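Side-chain contacts in race-specific elicitor A4 (Passalora fulva, PDB 6BN0), which binds chitin as a fungal effector and triggers a hypersensitive response in tomato plants that carry the Cf-4 resistance gene: residues 9-14 and 36-41; 21-26 and 31-36. One frame throughout, in Å; residues are numbered along the deposited sequence.

Contact 1: 9-14 and 36-41; sequences QEVIDT and CVPLDE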
loop_
_atom_site.group_PDB
_atom_site.type_symbol
_atom_site.label_atom_id
_atom_site.label_comp_id
_atom_site.label_asym_id
_atom_site.label_seq_id
_atom_site.Cartn_x
_atom_site.Cartn_y
_atom_site.Cartn_z
ATOM N N GLN A 9 -2.545 20.576 6.280
ATOM C CA GLN A 9 -2.746 20.830 4.862
ATOM C C GLN A 9 -2.621 19.547 4.059
ATOM O O GLN A 9 -3.302 19.373 3.035
ATOM C CB GLN A 9 -1.739 21.860 4.359
ATOM C CG GLN A 9 -2.169 22.476 3.041
ATOM C CD GLN A 9 -3.516 23.181 3.176
ATOM O OE1 GLN A 9 -3.655 24.129 3.956
ATOM N NE2 GLN A 9 -4.517 22.706 2.435
ATOM N N GLU A 10 -1.706 18.665 4.471
ATOM C CA GLU A 10 -1.592 17.377 3.792
ATOM C C GLU A 10 -2.859 16.571 4.004
ATOM O O GLU A 10 -3.368 15.939 3.070
ATOM C CB GLU A 10 -0.346 16.620 4.282
ATOM C CG GLU A 10 -0.272 15.101 3.983
ATOM C CD GLU A 10 0.260 14.785 2.587
ATOM O OE1 GLU A 10 0.424 15.744 1.801
ATOM O OE2 GLU A 10 0.494 13.588 2.261
ATOM N N VAL A 11 -3.438 16.658 5.203
ATOM C CA VAL A 11 -4.664 15.914 5.472
ATOM C C VAL A 11 -5.818 16.466 4.643
ATOM O O VAL A 11 -6.565 15.713 4.010
ATOM C CB VAL A 11 -4.952 15.946 6.985
ATOM C CG1 VAL A 11 -6.257 15.204 7.331
ATOM C CG2 VAL A 11 -3.749 15.325 7.751
ATOM N N ILE A 12 -5.956 17.792 4.593
ATOM C CA ILE A 12 -7.051 18.408 3.851
ATOM C C ILE A 12 -6.909 18.144 2.352
ATOM O O ILE A 12 -7.898 17.934 1.644
ATOM C CB ILE A 12 -7.079 19.928 4.154
ATOM C CG1 ILE A 12 -7.479 20.219 5.608
ATOM C CG2 ILE A 12 -7.981 20.668 3.170
ATOM C CD1 ILE A 12 -7.220 21.683 6.041
ATOM N N ASP A 13 -5.689 18.206 1.834
ATOM C CA ASP A 13 -5.498 18.170 0.394
ATOM C C ASP A 13 -5.699 16.765 -0.155
ATOM O O ASP A 13 -6.353 16.583 -1.186
ATOM C CB ASP A 13 -4.097 18.663 0.030
ATOM C CG ASP A 13 -3.955 20.178 0.092
ATOM O OD1 ASP A 13 -4.951 20.895 0.323
ATOM O OD2 ASP A 13 -2.818 20.649 -0.119
ATOM N N THR A 14 -5.129 15.759 0.513
ATOM C CA THR A 14 -5.109 14.403 -0.011
ATOM C C THR A 14 -6.201 13.528 0.568
ATOM O O THR A 14 -6.498 12.477 -0.010
ATOM C CB THR A 14 -3.765 13.730 0.287
ATOM O OG1 THR A 14 -3.723 13.404 1.682
ATOM C CG2 THR A 14 -2.591 14.659 -0.041
ATOM N N CYS A 36 -1.730 8.700 9.021
ATOM C CA CYS A 36 -2.731 9.593 9.603
ATOM C C CYS A 36 -4.138 9.183 9.168
ATOM O O CYS A 36 -4.373 8.914 7.992
ATOM C CB CYS A 36 -2.433 11.032 9.178
ATOM S SG CYS A 36 -0.737 11.484 9.581
ATOM N N VAL A 37 -5.066 9.140 10.113
ATOM C CA VAL A 37 -6.461 8.854 9.806
ATOM C C VAL A 37 -7.239 10.152 9.980
ATOM O O VAL A 37 -7.342 10.662 11.100
ATOM C CB VAL A 37 -7.030 7.747 10.707
ATOM C CG1 VAL A 37 -8.554 7.576 10.475
ATOM C CG2 VAL A 37 -6.252 6.414 10.506
ATOM N N PRO A 38 -7.828 10.709 8.923
ATOM C CA PRO A 38 -8.567 11.977 9.080
ATOM C C PRO A 38 -9.697 11.853 10.083
ATOM O O PRO A 38 -10.391 10.843 10.131
ATOM C CB PRO A 38 -9.102 12.274 7.660
ATOM C CG PRO A 38 -8.102 11.576 6.760
ATOM C CD PRO A 38 -7.733 10.292 7.509
ATOM N N LEU A 39 -9.863 12.880 10.917
ATOM C CA LEU A 39 -10.940 12.887 11.894
ATOM C C LEU A 39 -12.023 13.896 11.577
ATOM O O LEU A 39 -13.120 13.791 12.131
ATOM C CB LEU A 39 -10.401 13.173 13.308
ATOM C CG LEU A 39 -9.517 12.055 13.864
ATOM C CD1 LEU A 39 -8.920 12.431 15.238
ATOM C CD2 LEU A 39 -10.290 10.735 13.924
ATOM N N ASP A 40 -11.752 14.849 10.696
ATOM C CA ASP A 40 -12.722 15.883 10.360
ATOM C C ASP A 40 -12.271 16.578 9.082
ATOM O O ASP A 40 -11.232 16.252 8.500
ATOM C CB ASP A 40 -12.890 16.891 11.507
ATOM C CG ASP A 40 -11.568 17.544 11.920
ATOM O OD1 ASP A 40 -10.650 17.677 11.071
ATOM O OD2 ASP A 40 -11.455 17.953 13.097
ATOM N N GLU A 41 -13.046 17.585 8.685
ATOM C CA GLU A 41 -12.825 18.321 7.450
ATOM C C GLU A 41 -11.715 19.361 7.555
ATOM O O GLU A 41 -11.297 19.894 6.525
ATOM C CB GLU A 41 -14.131 19.018 7.050
ATOM C CG GLU A 41 -14.411 19.058 5.569
ATOM C CD GLU A 41 -15.876 19.390 5.268
ATOM O OE1 GLU A 41 -16.282 20.569 5.409
ATOM O OE2 GLU A 41 -16.628 18.464 4.896
#
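The short N-terminal helix 8-14 sits against the end of strand 32-38 of the three-stranded antiparallel sheet, where Val11 meets Pro38 and Ile12 meets Glu41. The contact is small and has no hydrogen bond across it. Val11 is buried and points at the strand. Its CG1 lies 4.1 Å from Pro38 CB and equally far from Pro38 CG; the methyl meets the CB-CG side of the proline ring. That methyl is anti to the backbone N (chi1 179°), which carries it out from the helix onto the proline. Val11 also touches Ala45 of strand 45-51. One residue further on, Ile12 CG1 comes within 3.9 Å of Glu41 O. Here an aliphatic carbon meets a backbone carbonyl, while Glu41 CB points away from the helix and the poorly ordered side chain takes no part.

The helix steadies its own polar groups. Gln9 NE2 donates to Asp13 OD1 over 2.8 Å, one turn on, from above the carboxylate plane. Glu10 O takes two bonds, from Thr14 N at 3.1 Å and Thr14 OG1 at 2.9 Å, arriving from opposite faces of its carbonyl plane. Thr14 OG1 also accepts a hydrogen bond from Cys16 N. On the strand side, Asp40 OD1 accepts a hydrogen bond from Val42 N and OD2 one from Asn44 ND2. The helix is further held by Glu10 OE2 to Cys22 N, and the Cys6-Cys36 disulfide crosslinks the chain before the helix to the strand. Such crosslinking belongs to a small disulfide-rich CBM14 (peritrophin-A type) chitin-binding domain.

Contact 2: 21-26 and 31-36; sequences DCLYPN and TTYIQC. With NAG (2-acetamido-2-deoxy-beta-D-glucopyranose), chain F; NAG (2-acetamido-2-deoxy-beta-D-glucopyranose), chain E; NAG (2-acetamido-2-deoxy-beta-D-glucopyranose), chain B.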
loop_
_atom_site.group_PDB
_atom_site.type_symbol
_atom_site.label_atom_id
_atom_site.label_comp_id
_atom_site.label_asym_id
_atom_site.label_seq_id
_atom_site.Cartn_x
_atom_site.Cartn_y
_atom_site.Cartn_z
ATOM N N ASP A 21 0.124 9.089 0.736
ATOM C CA ASP A 21 -0.425 10.268 1.393
ATOM C C ASP A 21 -0.397 10.109 2.912
ATOM O O ASP A 21 -0.838 9.085 3.444
ATOM C CB ASP A 21 -1.873 10.502 0.940
ATOM C CG ASP A 21 -1.985 10.921 -0.520
ATOM O OD1 ASP A 21 -0.971 11.370 -1.093
ATOM O OD2 ASP A 21 -3.093 10.811 -1.103
ATOM N N CYS A 22 0.058 11.156 3.621
ATOM C CA CYS A 22 -0.042 11.212 5.080
ATOM C C CYS A 22 0.749 10.092 5.753
ATOM O O CYS A 22 0.296 9.528 6.750
ATOM C CB CYS A 22 -1.507 11.155 5.535
ATOM S SG CYS A 22 -2.680 12.325 4.765
ATOM N N LEU A 23 1.920 9.759 5.205
ATOM C CA LEU A 23 2.823 8.763 5.793
ATOM C C LEU A 23 4.098 9.442 6.250
ATOM O O LEU A 23 4.726 10.170 5.471
ATOM C CB LEU A 23 3.171 7.652 4.790
ATOM C CG LEU A 23 1.972 7.013 4.047
ATOM C CD1 LEU A 23 2.409 5.984 3.024
ATOM C CD2 LEU A 23 1.071 6.289 5.070
ATOM N N TYR A 24 4.513 9.172 7.495
ATOM C CA TYR A 24 5.592 9.922 8.133
ATOM C C TYR A 24 6.508 8.967 8.882
ATOM O O TYR A 24 6.092 7.861 9.249
ATOM C CB TYR A 24 5.082 10.949 9.159
ATOM C CG TYR A 24 4.225 12.000 8.557
ATOM C CD1 TYR A 24 2.867 11.803 8.404
ATOM C CD2 TYR A 24 4.782 13.218 8.148
ATOM C CE1 TYR A 24 2.052 12.816 7.814
ATOM C CE2 TYR A 24 4.003 14.210 7.584
ATOM C CZ TYR A 24 2.644 14.002 7.410
ATOM O OH TYR A 24 1.883 15.031 6.863
ATOM N N PRO A 25 7.742 9.378 9.162
ATOM C CA PRO A 25 8.608 8.520 9.983
ATOM C C PRO A 25 8.034 8.370 11.388
ATOM O O PRO A 25 7.373 9.278 11.914
ATOM C CB PRO A 25 9.934 9.271 10.006
ATOM C CG PRO A 25 9.872 10.189 8.839
ATOM C CD PRO A 25 8.438 10.623 8.750
ATOM N N ASN A 26 8.317 7.221 12.012
ATOM C CA ASN A 26 8.090 7.066 13.440
ATOM C C ASN A 26 9.394 7.376 14.180
ATOM O O ASN A 26 10.380 6.650 13.976
ATOM C CB ASN A 26 7.611 5.634 13.741
ATOM C CG ASN A 26 7.345 5.406 15.210
ATOM O OD1 ASN A 26 7.514 6.311 16.015
ATOM N ND2 ASN A 26 6.921 4.186 15.581
ATOM N N THR A 31 11.590 0.555 11.764
ATOM C CA THR A 31 10.837 -0.513 11.094
ATOM C C THR A 31 9.329 -0.288 11.165
ATOM O O THR A 31 8.558 -1.223 11.002
ATOM C CB THR A 31 11.190 -1.869 11.690
ATOM O OG1 THR A 31 10.809 -1.859 13.063
ATOM C CG2 THR A 31 12.673 -2.132 11.571
ATOM N N THR A 32 8.904 0.930 11.466
ATOM C CA THR A 32 7.500 1.285 11.485
ATOM C C THR A 32 7.396 2.649 10.832
ATOM O O THR A 32 8.409 3.271 10.496
ATOM C CB THR A 32 6.923 1.336 12.906
ATOM O OG1 THR A 32 7.679 2.300 13.681
ATOM C CG2 THR A 32 6.959 -0.059 13.571
ATOM N N TYR A 33 6.159 3.084 10.593
ATOM C CA TYR A 33 5.929 4.440 10.114
ATOM C C TYR A 33 4.612 4.897 10.735
ATOM O O TYR A 33 3.923 4.118 11.403
ATOM C CB TYR A 33 5.923 4.486 8.576
ATOM C CG TYR A 33 4.873 3.564 7.936
ATOM C CD1 TYR A 33 5.119 2.204 7.783
ATOM C CD2 TYR A 33 3.630 4.074 7.495
ATOM C CE1 TYR A 33 4.181 1.349 7.183
ATOM C CE2 TYR A 33 2.688 3.237 6.898
ATOM C CZ TYR A 33 2.973 1.871 6.745
ATOM O OH TYR A 33 2.036 1.009 6.206
ATOM N N ILE A 34 4.275 6.173 10.547
ATOM C CA ILE A 34 3.044 6.738 11.089
ATOM C C ILE A 34 2.137 7.056 9.904
ATOM O O ILE A 34 2.574 7.679 8.926
ATOM C CB ILE A 34 3.324 7.979 11.963
ATOM C CG1 ILE A 34 4.025 7.543 13.275
ATOM C CG2 ILE A 34 2.008 8.803 12.197
ATOM C CD1 ILE A 34 4.573 8.705 14.181
ATOM N N GLN A 35 0.891 6.593 9.981
ATOM C CA GLN A 35 -0.141 6.869 8.984
ATOM C C GLN A 35 -1.263 7.645 9.669
ATOM O O GLN A 35 -1.661 7.316 10.797
ATOM C CB GLN A 35 -0.696 5.554 8.352
ATOM C CG GLN A 35 -1.846 5.813 7.390
ATOM C CD GLN A 35 -2.209 4.595 6.537
ATOM O OE1 GLN A 35 -2.695 4.736 5.419
ATOM N NE2 GLN A 35 -1.927 3.405 7.043
ATOM N N CYS A 36 -1.730 8.700 9.021
ATOM C CA CYS A 36 -2.731 9.593 9.603
ATOM C C CYS A 36 -4.138 9.183 9.168
ATOM O O CYS A 36 -4.373 8.914 7.992
ATOM C CB CYS A 36 -2.433 11.032 9.178
ATOM S SG CYS A 36 -0.737 11.484 9.581
HETATM C C1 NAG F . -7.065 0.826 6.268
HETATM C C2 NAG F . -5.577 0.885 6.632
HETATM C C3 NAG F . -4.732 0.708 5.361
HETATM C C4 NAG F . -5.130 -0.574 4.624
HETATM C C5 NAG F . -6.640 -0.545 4.359
HETATM C C6 NAG F . -7.180 -1.793 3.672
HETATM C C7 NAG F . -4.765 2.180 8.559
HETATM C C8 NAG F . -4.443 3.558 9.106
HETATM N N2 NAG F . -5.243 2.131 7.306
HETATM O O1 NAG F . -7.844 0.966 7.409
HETATM O O3 NAG F . -3.375 0.672 5.752
HETATM O O4 NAG F . -4.515 -0.595 3.336
HETATM O O5 NAG F . -7.344 -0.415 5.604
HETATM O O6 NAG F . -6.791 -2.952 4.410
HETATM O O7 NAG F . -4.596 1.165 9.229
HETATM C C1 NAG E . -7.488 4.622 2.373
HETATM C C2 NAG E . -6.181 4.370 3.103
HETATM C C3 NAG E . -5.043 4.155 2.101
HETATM C C4 NAG E . -5.425 3.115 1.046
HETATM C C5 NAG E . -6.795 3.452 0.426
HETATM C C6 NAG E . -7.336 2.384 -0.520
HETATM C C7 NAG E . -5.968 5.387 5.346
HETATM C C8 NAG E . -5.649 6.661 6.123
HETATM N N2 NAG E . -5.873 5.475 4.011
HETATM O O3 NAG E . -3.920 3.699 2.861
HETATM O O4 NAG E . -4.459 3.172 0.008
HETATM O O5 NAG E . -7.752 3.553 1.484
HETATM O O6 NAG E . -7.304 1.116 0.122
HETATM O O7 NAG E . -6.296 4.340 5.912
HETATM C C1 NAG B . 1.604 0.937 -1.091
HETATM C C2 NAG B . 2.911 0.536 -0.402
HETATM C C3 NAG B . 4.087 0.466 -1.420
HETATM C C4 NAG B . 3.670 -0.287 -2.693
HETATM C C5 NAG B . 2.332 0.227 -3.221
HETATM C C6 NAG B . 1.824 -0.620 -4.388
HETATM C C7 NAG B . 3.022 1.131 1.969
HETATM C C8 NAG B . 3.422 2.161 2.989
HETATM N N2 NAG B . 3.222 1.455 0.679
HETATM O O3 NAG B . 5.159 -0.242 -0.798
HETATM O O4 NAG B . 4.578 -0.031 -3.755
HETATM O O5 NAG B . 1.365 0.086 -2.167
HETATM O O6 NAG B . 0.575 -0.205 -4.922
HETATM O O7 NAG B . 2.526 0.055 2.295
HETATM O O HOH W 1 10.172 5.369 10.933
#
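Leu23 and Gln35 pair across the hairpin of strands 23-25 and 32-38, antiparallel and non-hydrogen-bonded, their side chains on the same face. Tyr24 and Ile34 form the next, hydrogen-bonded pair. Ile34 N donates to Tyr24 O almost straight (2.8 Å, 173°), and Tyr24 N returns a bond to Ile34 O. A third backbone bond, Cys36 N to Cys22 O, is longer at 3.2 Å. Asn26 ND2 gives a bent bond to Thr32 OG1 (2.8 Å, 145°), tilted from the amide plane. Asn26 OD1 is hydrogen-bonded to Asp28 N, and water 1 joins Asn26 N to Thr32 O.

Among apolar contacts, Leu23 CD2 lies 3.8 Å from Gln35 CG and also reaches the Tyr33 ring. On the Tyr24 and Ile34 face, Ile34 CD1 rests 3.6 Å from Pro25 O and near Asn26 CA, with CG1 near Asn26 CB. Cys22 CB packs on Cys36 CB. Cys36 SG approaches Tyr24 CE1 at 3.6 Å in an oblique sulfur-aromatic contact. Tyr24 OH is hydrogen-bonded to Lys7 N.

Side-chain contacts to sugar come from Leu23, Tyr33 and Gln35; Cys36 O adds a backbone one. Gln35 has CG anti to the backbone N (chi1 176°) and runs on extended, bringing its amide to two sugars. OE1 lies 3.0 Å from O3 of the chain E NAG, and NE2 makes a weak bond to O3 of the chain F NAG. C8 of the chain B NAG is 3.7 Å from Tyr33 OH, whose strongest polar partner is another NAG. Tyr33 also stacks on Trp58. Hydrogen bonds thus hold the hairpin, while its sugar contacts are mainly apolar.

Overall arrangement
The chain starts with a loop that holds Cys6 and then enters helix 8-14. It passes through the 15-22 connection into strand 23-25, turns, and returns along strand 32-38. Contact 2 closes this short hairpin loop. Contact 1 closes the longer loop from the helix to the end of strand 32-38, so contact 2 is nested inside it. The two share Cys36, whose disulfide to Cys6 links the start of the chain to the shared strand. They also touch directly: Glu10 of the helix probably bonds Cys22 N, and Thr14 packs on Asp21 and Cys22. Contact 2 joins the first two strands of the sheet, and contact 1 lays the helix against the end of the second.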